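Local coordinates for RNA-dependent RNA polymerase (Dera Ghazi Khan orthonairovirus, PDB 6DX2), which carries at its N terminus the viral OTU cysteine protease domain described here, a deubiquitinase, and as a whole probably serves as an RNA-directed RNA polymerase, at residues 18-24 with 127-133; 46-50 with 151-155. All coordinates share one frame; numbering follows the deposited sequence.

Contact 1 (18-24 with 127-133); sequences VYNSEQR and VVTATKY
Strands 18-21 and 129-133 run antiparallel in the mixed sheet of the OTU domain, with Y19 and K132 as a hydrogen-bonded pair near one end. Y19 N donates to K132 O at 2.9 Å, and the return bond from K132 N to Y19 O is 2.8 Å long. Two residues along, at the next hydrogen-bonded pair, S21 N donates to A130 O. On the face shared by Y19 and K132, the lysine leaves the backbone extended and then folds at its third and fourth torsions (85° and 84°), which swings the ammonium over the phenol. NZ stands 3.8 Å from the centroid of the Y19 ring, 20° off the normal, a cation-pi contact that CE supports with a CH-pi contact. The same NZ donates to G134 O and G136 O, and W11 adds a second cation-pi partner. On the other face V18 CG1 presses tightly on T131 CG2, 3.3 Å away, while V18 CG2 meets Y133 CE1.

Past the strand end, R24 bends back at its second torsion, bringing NH1 to S21 O, to which it donates (2.8 Å), and V128 O lies over the centre of the guanidinium face without a hydrogen bond. A water donates to S21 O at 2.6 Å and accepts from R24 NH2 and A130 N, bridging the two strands beyond the S21-A130 pair. Beside it V128 and T129 both face E120 on strand 116-121, which makes a classic beta bulge in an antiparallel sheet.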
loop_
_atom_site.group_PDB
_atom_site.type_symbol
_atom_site.label_atom_id
_atom_site.label_comp_id
_atom_site.label_asym_id
_atom_site.label_seq_id
_atom_site.Cartn_x
_atom_site.Cartn_y
_atom_site.Cartn_z
ATOM N N VAL A 18 -11.889 5.209 -0.372
ATOM C CA VAL A 18 -11.131 4.130 0.238
ATOM C C VAL A 18 -12.102 3.008 0.558
ATOM O O VAL A 18 -13.187 3.244 1.096
ATOM C CB VAL A 18 -10.401 4.615 1.513
ATOM C CG1 VAL A 18 -9.624 3.510 2.175
ATOM C CG2 VAL A 18 -9.540 5.886 1.231
ATOM N N TYR A 19 -11.739 1.791 0.199
ATOM C CA TYR A 19 -12.601 0.659 0.453
ATOM C C TYR A 19 -12.088 -0.163 1.613
ATOM O O TYR A 19 -10.867 -0.337 1.798
ATOM C CB TYR A 19 -12.670 -0.264 -0.737
ATOM C CG TYR A 19 -13.074 0.359 -2.047
ATOM C CD1 TYR A 19 -12.153 1.073 -2.789
ATOM C CD2 TYR A 19 -14.363 0.117 -2.582
ATOM C CE1 TYR A 19 -12.462 1.580 -4.038
ATOM C CE2 TYR A 19 -14.711 0.637 -3.854
ATOM C CZ TYR A 19 -13.777 1.373 -4.551
ATOM O OH TYR A 19 -14.009 1.841 -5.809
ATOM N N ASN A 20 -13.035 -0.723 2.341
ATOM C CA ASN A 20 -12.696 -1.622 3.419
ATOM C C ASN A 20 -13.380 -2.974 3.248
ATOM O O ASN A 20 -14.453 -3.108 2.631
ATOM C CB ASN A 20 -13.042 -0.946 4.765
ATOM C CG ASN A 20 -11.885 -0.042 5.263
ATOM O OD1 ASN A 20 -10.829 -0.542 5.717
ATOM N ND2 ASN A 20 -12.066 1.288 5.154
ATOM N N SER A 21 -12.709 -3.994 3.766
ATOM C CA SER A 21 -13.307 -5.310 3.697
ATOM C C SER A 21 -13.132 -5.993 5.038
ATOM O O SER A 21 -12.062 -5.921 5.652
ATOM C CB SER A 21 -12.707 -6.158 2.584
ATOM O OG SER A 21 -13.488 -7.347 2.449
ATOM N N GLU A 22 -14.222 -6.623 5.475
ATOM C CA GLU A 22 -14.310 -7.359 6.724
ATOM C C GLU A 22 -14.029 -8.841 6.557
ATOM O O GLU A 22 -13.855 -9.530 7.560
ATOM C CB GLU A 22 -15.707 -7.195 7.337
ATOM C CG GLU A 22 -16.147 -5.755 7.567
ATOM C CD GLU A 22 -17.160 -5.645 8.688
ATOM O OE1 GLU A 22 -16.879 -6.171 9.786
ATOM O OE2 GLU A 22 -18.237 -5.042 8.475
ATOM N N GLN A 23 -14.037 -9.345 5.326
ATOM C CA GLN A 23 -13.605 -10.699 5.008
ATOM C C GLN A 23 -12.403 -11.102 5.860
ATOM O O GLN A 23 -11.470 -10.326 6.053
ATOM C CB GLN A 23 -13.278 -10.760 3.508
ATOM C CG GLN A 23 -11.802 -10.694 3.116
ATOM C CD GLN A 23 -11.084 -9.445 3.613
ATOM O OE1 GLN A 23 -11.710 -8.461 3.967
ATOM N NE2 GLN A 23 -9.772 -9.527 3.733
ATOM N N ARG A 24 -12.453 -12.285 6.452
ATOM C CA ARG A 24 -11.316 -12.733 7.237
ATOM C C ARG A 24 -10.947 -14.144 6.798
ATOM O O ARG A 24 -11.767 -15.064 6.894
ATOM C CB ARG A 24 -11.600 -12.663 8.737
ATOM C CG ARG A 24 -12.073 -11.303 9.231
ATOM C CD ARG A 24 -11.049 -10.180 9.039
ATOM N NE ARG A 24 -11.620 -8.867 9.352
ATOM C CZ ARG A 24 -11.557 -7.794 8.559
ATOM N NH1 ARG A 24 -10.945 -7.859 7.381
ATOM N NH2 ARG A 24 -12.115 -6.650 8.948
ATOM N N VAL A 127 -6.076 -12.181 7.991
ATOM C CA VAL A 127 -6.480 -10.795 7.786
ATOM C C VAL A 127 -7.198 -10.289 9.023
ATOM O O VAL A 127 -8.078 -10.970 9.580
ATOM C CB VAL A 127 -7.384 -10.641 6.555
ATOM C CG1 VAL A 127 -7.766 -9.161 6.405
ATOM C CG2 VAL A 127 -6.646 -11.045 5.326
ATOM N N VAL A 128 -6.800 -9.097 9.476
ATOM C CA VAL A 128 -7.502 -8.381 10.531
ATOM C C VAL A 128 -8.257 -7.185 9.973
ATOM O O VAL A 128 -9.377 -6.903 10.391
ATOM C CB VAL A 128 -6.536 -7.945 11.656
ATOM C CG1 VAL A 128 -7.335 -7.475 12.867
ATOM C CG2 VAL A 128 -5.695 -9.116 12.083
ATOM N N THR A 129 -7.656 -6.472 9.026
ATOM C CA THR A 129 -8.319 -5.401 8.304
ATOM C C THR A 129 -7.811 -5.454 6.868
ATOM O O THR A 129 -6.649 -5.795 6.633
ATOM C CB THR A 129 -8.026 -4.001 8.907
ATOM O OG1 THR A 129 -6.697 -3.601 8.570
ATOM C CG2 THR A 129 -8.146 -3.963 10.424
ATOM N N ALA A 130 -8.664 -5.107 5.891
ATOM C CA ALA A 130 -8.159 -4.895 4.529
ATOM C C ALA A 130 -8.656 -3.552 4.026
ATOM O O ALA A 130 -9.843 -3.229 4.174
ATOM C CB ALA A 130 -8.567 -5.964 3.552
ATOM N N THR A 131 -7.754 -2.782 3.428
ATOM C CA THR A 131 -8.078 -1.438 2.954
ATOM C C THR A 131 -7.577 -1.310 1.538
ATOM O O THR A 131 -6.430 -1.625 1.263
ATOM C CB THR A 131 -7.442 -0.384 3.848
ATOM O OG1 THR A 131 -7.820 -0.640 5.204
ATOM C CG2 THR A 131 -7.937 0.984 3.498
ATOM N N LYS A 132 -8.440 -0.880 0.623
ATOM C CA LYS A 132 -8.082 -0.863 -0.781
ATOM C C LYS A 132 -8.134 0.576 -1.263
ATOM O O LYS A 132 -9.135 1.277 -1.063
ATOM C CB LYS A 132 -9.019 -1.754 -1.565
ATOM C CG LYS A 132 -8.838 -1.684 -3.093
ATOM C CD LYS A 132 -9.617 -2.827 -3.807
ATOM C CE LYS A 132 -11.080 -2.356 -4.021
ATOM N NZ LYS A 132 -11.220 -1.509 -5.292
ATOM N N TYR A 133 -7.064 1.003 -1.910
ATOM C CA TYR A 133 -6.933 2.364 -2.427
ATOM C C TYR A 133 -6.965 2.241 -3.943
ATOM O O TYR A 133 -6.055 1.657 -4.525
ATOM C CB TYR A 133 -5.623 2.997 -1.972
ATOM C CG TYR A 133 -5.589 3.206 -0.492
ATOM C CD1 TYR A 133 -6.063 4.371 0.056
ATOM C CD2 TYR A 133 -5.101 2.206 0.370
ATOM C CE1 TYR A 133 -6.046 4.586 1.431
ATOM C CE2 TYR A 133 -5.109 2.424 1.771
ATOM C CZ TYR A 133 -5.600 3.589 2.251
ATOM O OH TYR A 133 -5.636 3.856 3.593
HETATM O O HOH W 1 -11.149 -4.269 7.379
#

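Contact 2 (46-50 with 151-155); sequences SVSFL and IEPLQ
Q155 NE2 is held by two partners: it donates to a water at 3.1 Å and to E53 OE1, just beyond the end of helix 42-52. That water in turn donates to L50 O (2.9 Å), so the Q155 side-chain amide is tied to the last part of the helix through solvent. Next to this bridge the L50 and Q155 side chains run alongside each other pointing opposite ways, L50 CD2 lying 3.6 Å from Q155 CG and 3.4 Å from L154 O.

P153 is the centre of the apolar contact. Its CB packs against L50 CG at 3.7 Å, and its CG faces F49 CD2 from an oblique direction. F49 has CG anti to the backbone N (chi1 -176°), which lays the ring out toward the strand, the F49 and P153 side chains crossing at about a right angle. Q155 OE1 comes up at the ring edge, 3.8 Å from F49 CE2, with the amide turned 62° from the ring plane.

One turn back along the helix, S46 OG sits 3.3 Å from P153 CD and also beside CG2 of I151. Its hydrogen-bond partner is C42 O, within the helix, and the nitrogen of P153 has no hydrogen to offer it.

Helix and strand run nearly parallel, 21° apart, with axes 7.6 Å from each other. Strand 150-156 lies between strands 142-147 and 31-33; S46 also touches L144 of the former, while V47, on another side of the helix, meets L142 and I61 of helix 58-71.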
loop_
_atom_site.group_PDB
_atom_site.type_symbol
_atom_site.label_atom_id
_atom_site.label_comp_id
_atom_site.label_asym_id
_atom_site.label_seq_id
_atom_site.Cartn_x
_atom_site.Cartn_y
_atom_site.Cartn_z
ATOM N N SER A 46 8.689 -2.884 -1.033
ATOM C CA SER A 46 7.624 -3.799 -1.397
ATOM C C SER A 46 6.942 -3.351 -2.674
ATOM O O SER A 46 6.672 -4.188 -3.567
ATOM C CB SER A 46 6.636 -3.903 -0.250
ATOM O OG SER A 46 7.215 -4.589 0.845
ATOM N N VAL A 47 6.608 -2.061 -2.753
ATOM C CA VAL A 47 5.987 -1.523 -3.963
ATOM C C VAL A 47 6.935 -1.663 -5.145
ATOM O O VAL A 47 6.529 -2.102 -6.230
ATOM C CB VAL A 47 5.588 -0.062 -3.733
ATOM C CG1 VAL A 47 5.245 0.608 -5.092
ATOM C CG2 VAL A 47 4.413 -0.090 -2.789
ATOM N N SER A 48 8.242 -1.381 -4.929
ATOM C CA SER A 48 9.185 -1.538 -6.020
ATOM C C SER A 48 9.229 -3.007 -6.476
ATOM O O SER A 48 9.275 -3.299 -7.674
ATOM C CB SER A 48 10.586 -1.074 -5.591
ATOM O OG SER A 48 11.530 -1.151 -6.657
ATOM N N PHE A 49 9.230 -3.943 -5.523
ATOM C CA PHE A 49 9.271 -5.352 -5.916
ATOM C C PHE A 49 8.096 -5.703 -6.814
ATOM O O PHE A 49 8.270 -6.423 -7.816
ATOM C CB PHE A 49 9.250 -6.276 -4.694
ATOM C CG PHE A 49 9.392 -7.749 -5.096
ATOM C CD1 PHE A 49 10.610 -8.240 -5.505
ATOM C CD2 PHE A 49 8.273 -8.563 -5.176
ATOM C CE1 PHE A 49 10.765 -9.594 -5.909
ATOM C CE2 PHE A 49 8.407 -9.893 -5.590
ATOM C CZ PHE A 49 9.660 -10.392 -5.948
ATOM N N LEU A 50 6.904 -5.227 -6.446
ATOM C CA LEU A 50 5.704 -5.580 -7.203
ATOM C C LEU A 50 5.648 -4.890 -8.553
ATOM O O LEU A 50 5.072 -5.460 -9.500
ATOM C CB LEU A 50 4.468 -5.270 -6.388
ATOM C CG LEU A 50 4.324 -6.211 -5.182
ATOM C CD1 LEU A 50 3.201 -5.741 -4.321
ATOM C CD2 LEU A 50 4.053 -7.692 -5.611
ATOM N N ILE A 151 6.186 -4.566 6.320
ATOM C CA ILE A 151 5.420 -4.678 5.102
ATOM C C ILE A 151 6.178 -5.607 4.190
ATOM O O ILE A 151 7.408 -5.487 4.036
ATOM C CB ILE A 151 5.182 -3.309 4.439
ATOM C CG1 ILE A 151 4.282 -2.482 5.338
ATOM C CG2 ILE A 151 4.624 -3.465 2.989
ATOM C CD1 ILE A 151 3.885 -1.229 4.736
ATOM N N GLU A 152 5.449 -6.559 3.612
ATOM C CA GLU A 152 5.987 -7.456 2.608
ATOM C C GLU A 152 5.069 -7.476 1.390
ATOM O O GLU A 152 3.846 -7.319 1.508
ATOM C CB GLU A 152 6.137 -8.872 3.174
ATOM C CG GLU A 152 6.812 -8.910 4.563
ATOM C CD GLU A 152 8.286 -8.467 4.568
ATOM O OE1 GLU A 152 8.911 -8.467 3.482
ATOM O OE2 GLU A 152 8.819 -8.145 5.675
ATOM N N PRO A 153 5.625 -7.620 0.206
ATOM C CA PRO A 153 4.775 -7.807 -0.986
ATOM C C PRO A 153 4.094 -9.177 -0.991
ATOM O O PRO A 153 4.664 -10.160 -0.535
ATOM C CB PRO A 153 5.782 -7.677 -2.145
ATOM C CG PRO A 153 7.121 -7.848 -1.552
ATOM C CD PRO A 153 7.064 -7.759 -0.081
ATOM N N LEU A 154 2.883 -9.237 -1.543
ATOM C CA LEU A 154 2.175 -10.489 -1.805
ATOM C C LEU A 154 1.986 -10.636 -3.303
ATOM O O LEU A 154 1.750 -9.650 -3.981
ATOM C CB LEU A 154 0.783 -10.455 -1.138
ATOM C CG LEU A 154 0.859 -10.327 0.405
ATOM C CD1 LEU A 154 -0.604 -9.957 0.844
ATOM C CD2 LEU A 154 1.378 -11.649 0.981
ATOM N N GLN A 155 1.996 -11.876 -3.818
ATOM C CA GLN A 155 1.542 -12.122 -5.194
ATOM C C GLN A 155 0.525 -13.243 -5.205
ATOM O O GLN A 155 0.625 -14.184 -4.412
ATOM C CB GLN A 155 2.752 -12.470 -6.087
ATOM C CG GLN A 155 3.732 -11.275 -6.105
ATOM C CD GLN A 155 4.895 -11.429 -7.054
ATOM O OE1 GLN A 155 5.744 -12.316 -6.889
ATOM N NE2 GLN A 155 4.970 -10.529 -8.036
HETATM O O HOH W 2 3.640 -7.936 -9.163
#

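From the N terminus the chain meets 18-24 first, then 46-50, then 127-133 and 151-155, so the two contacts cross. Contact 1 closes a long loop that holds all the helices and strands 31-33 and 116-121, pairing an early strand with one much later in the sequence. Contact 2 closes a second long loop, opening inside the first and ending beyond it, and sets helix 42-52 against strand 150-156. Their centres are about 17 Å apart and their nearest atoms about 8 Å, without touching. Strands 116-121 and 142-147 lie between the two in the shared sheet, which thereby links strand 18-21 with the strand that carries helix 42-52.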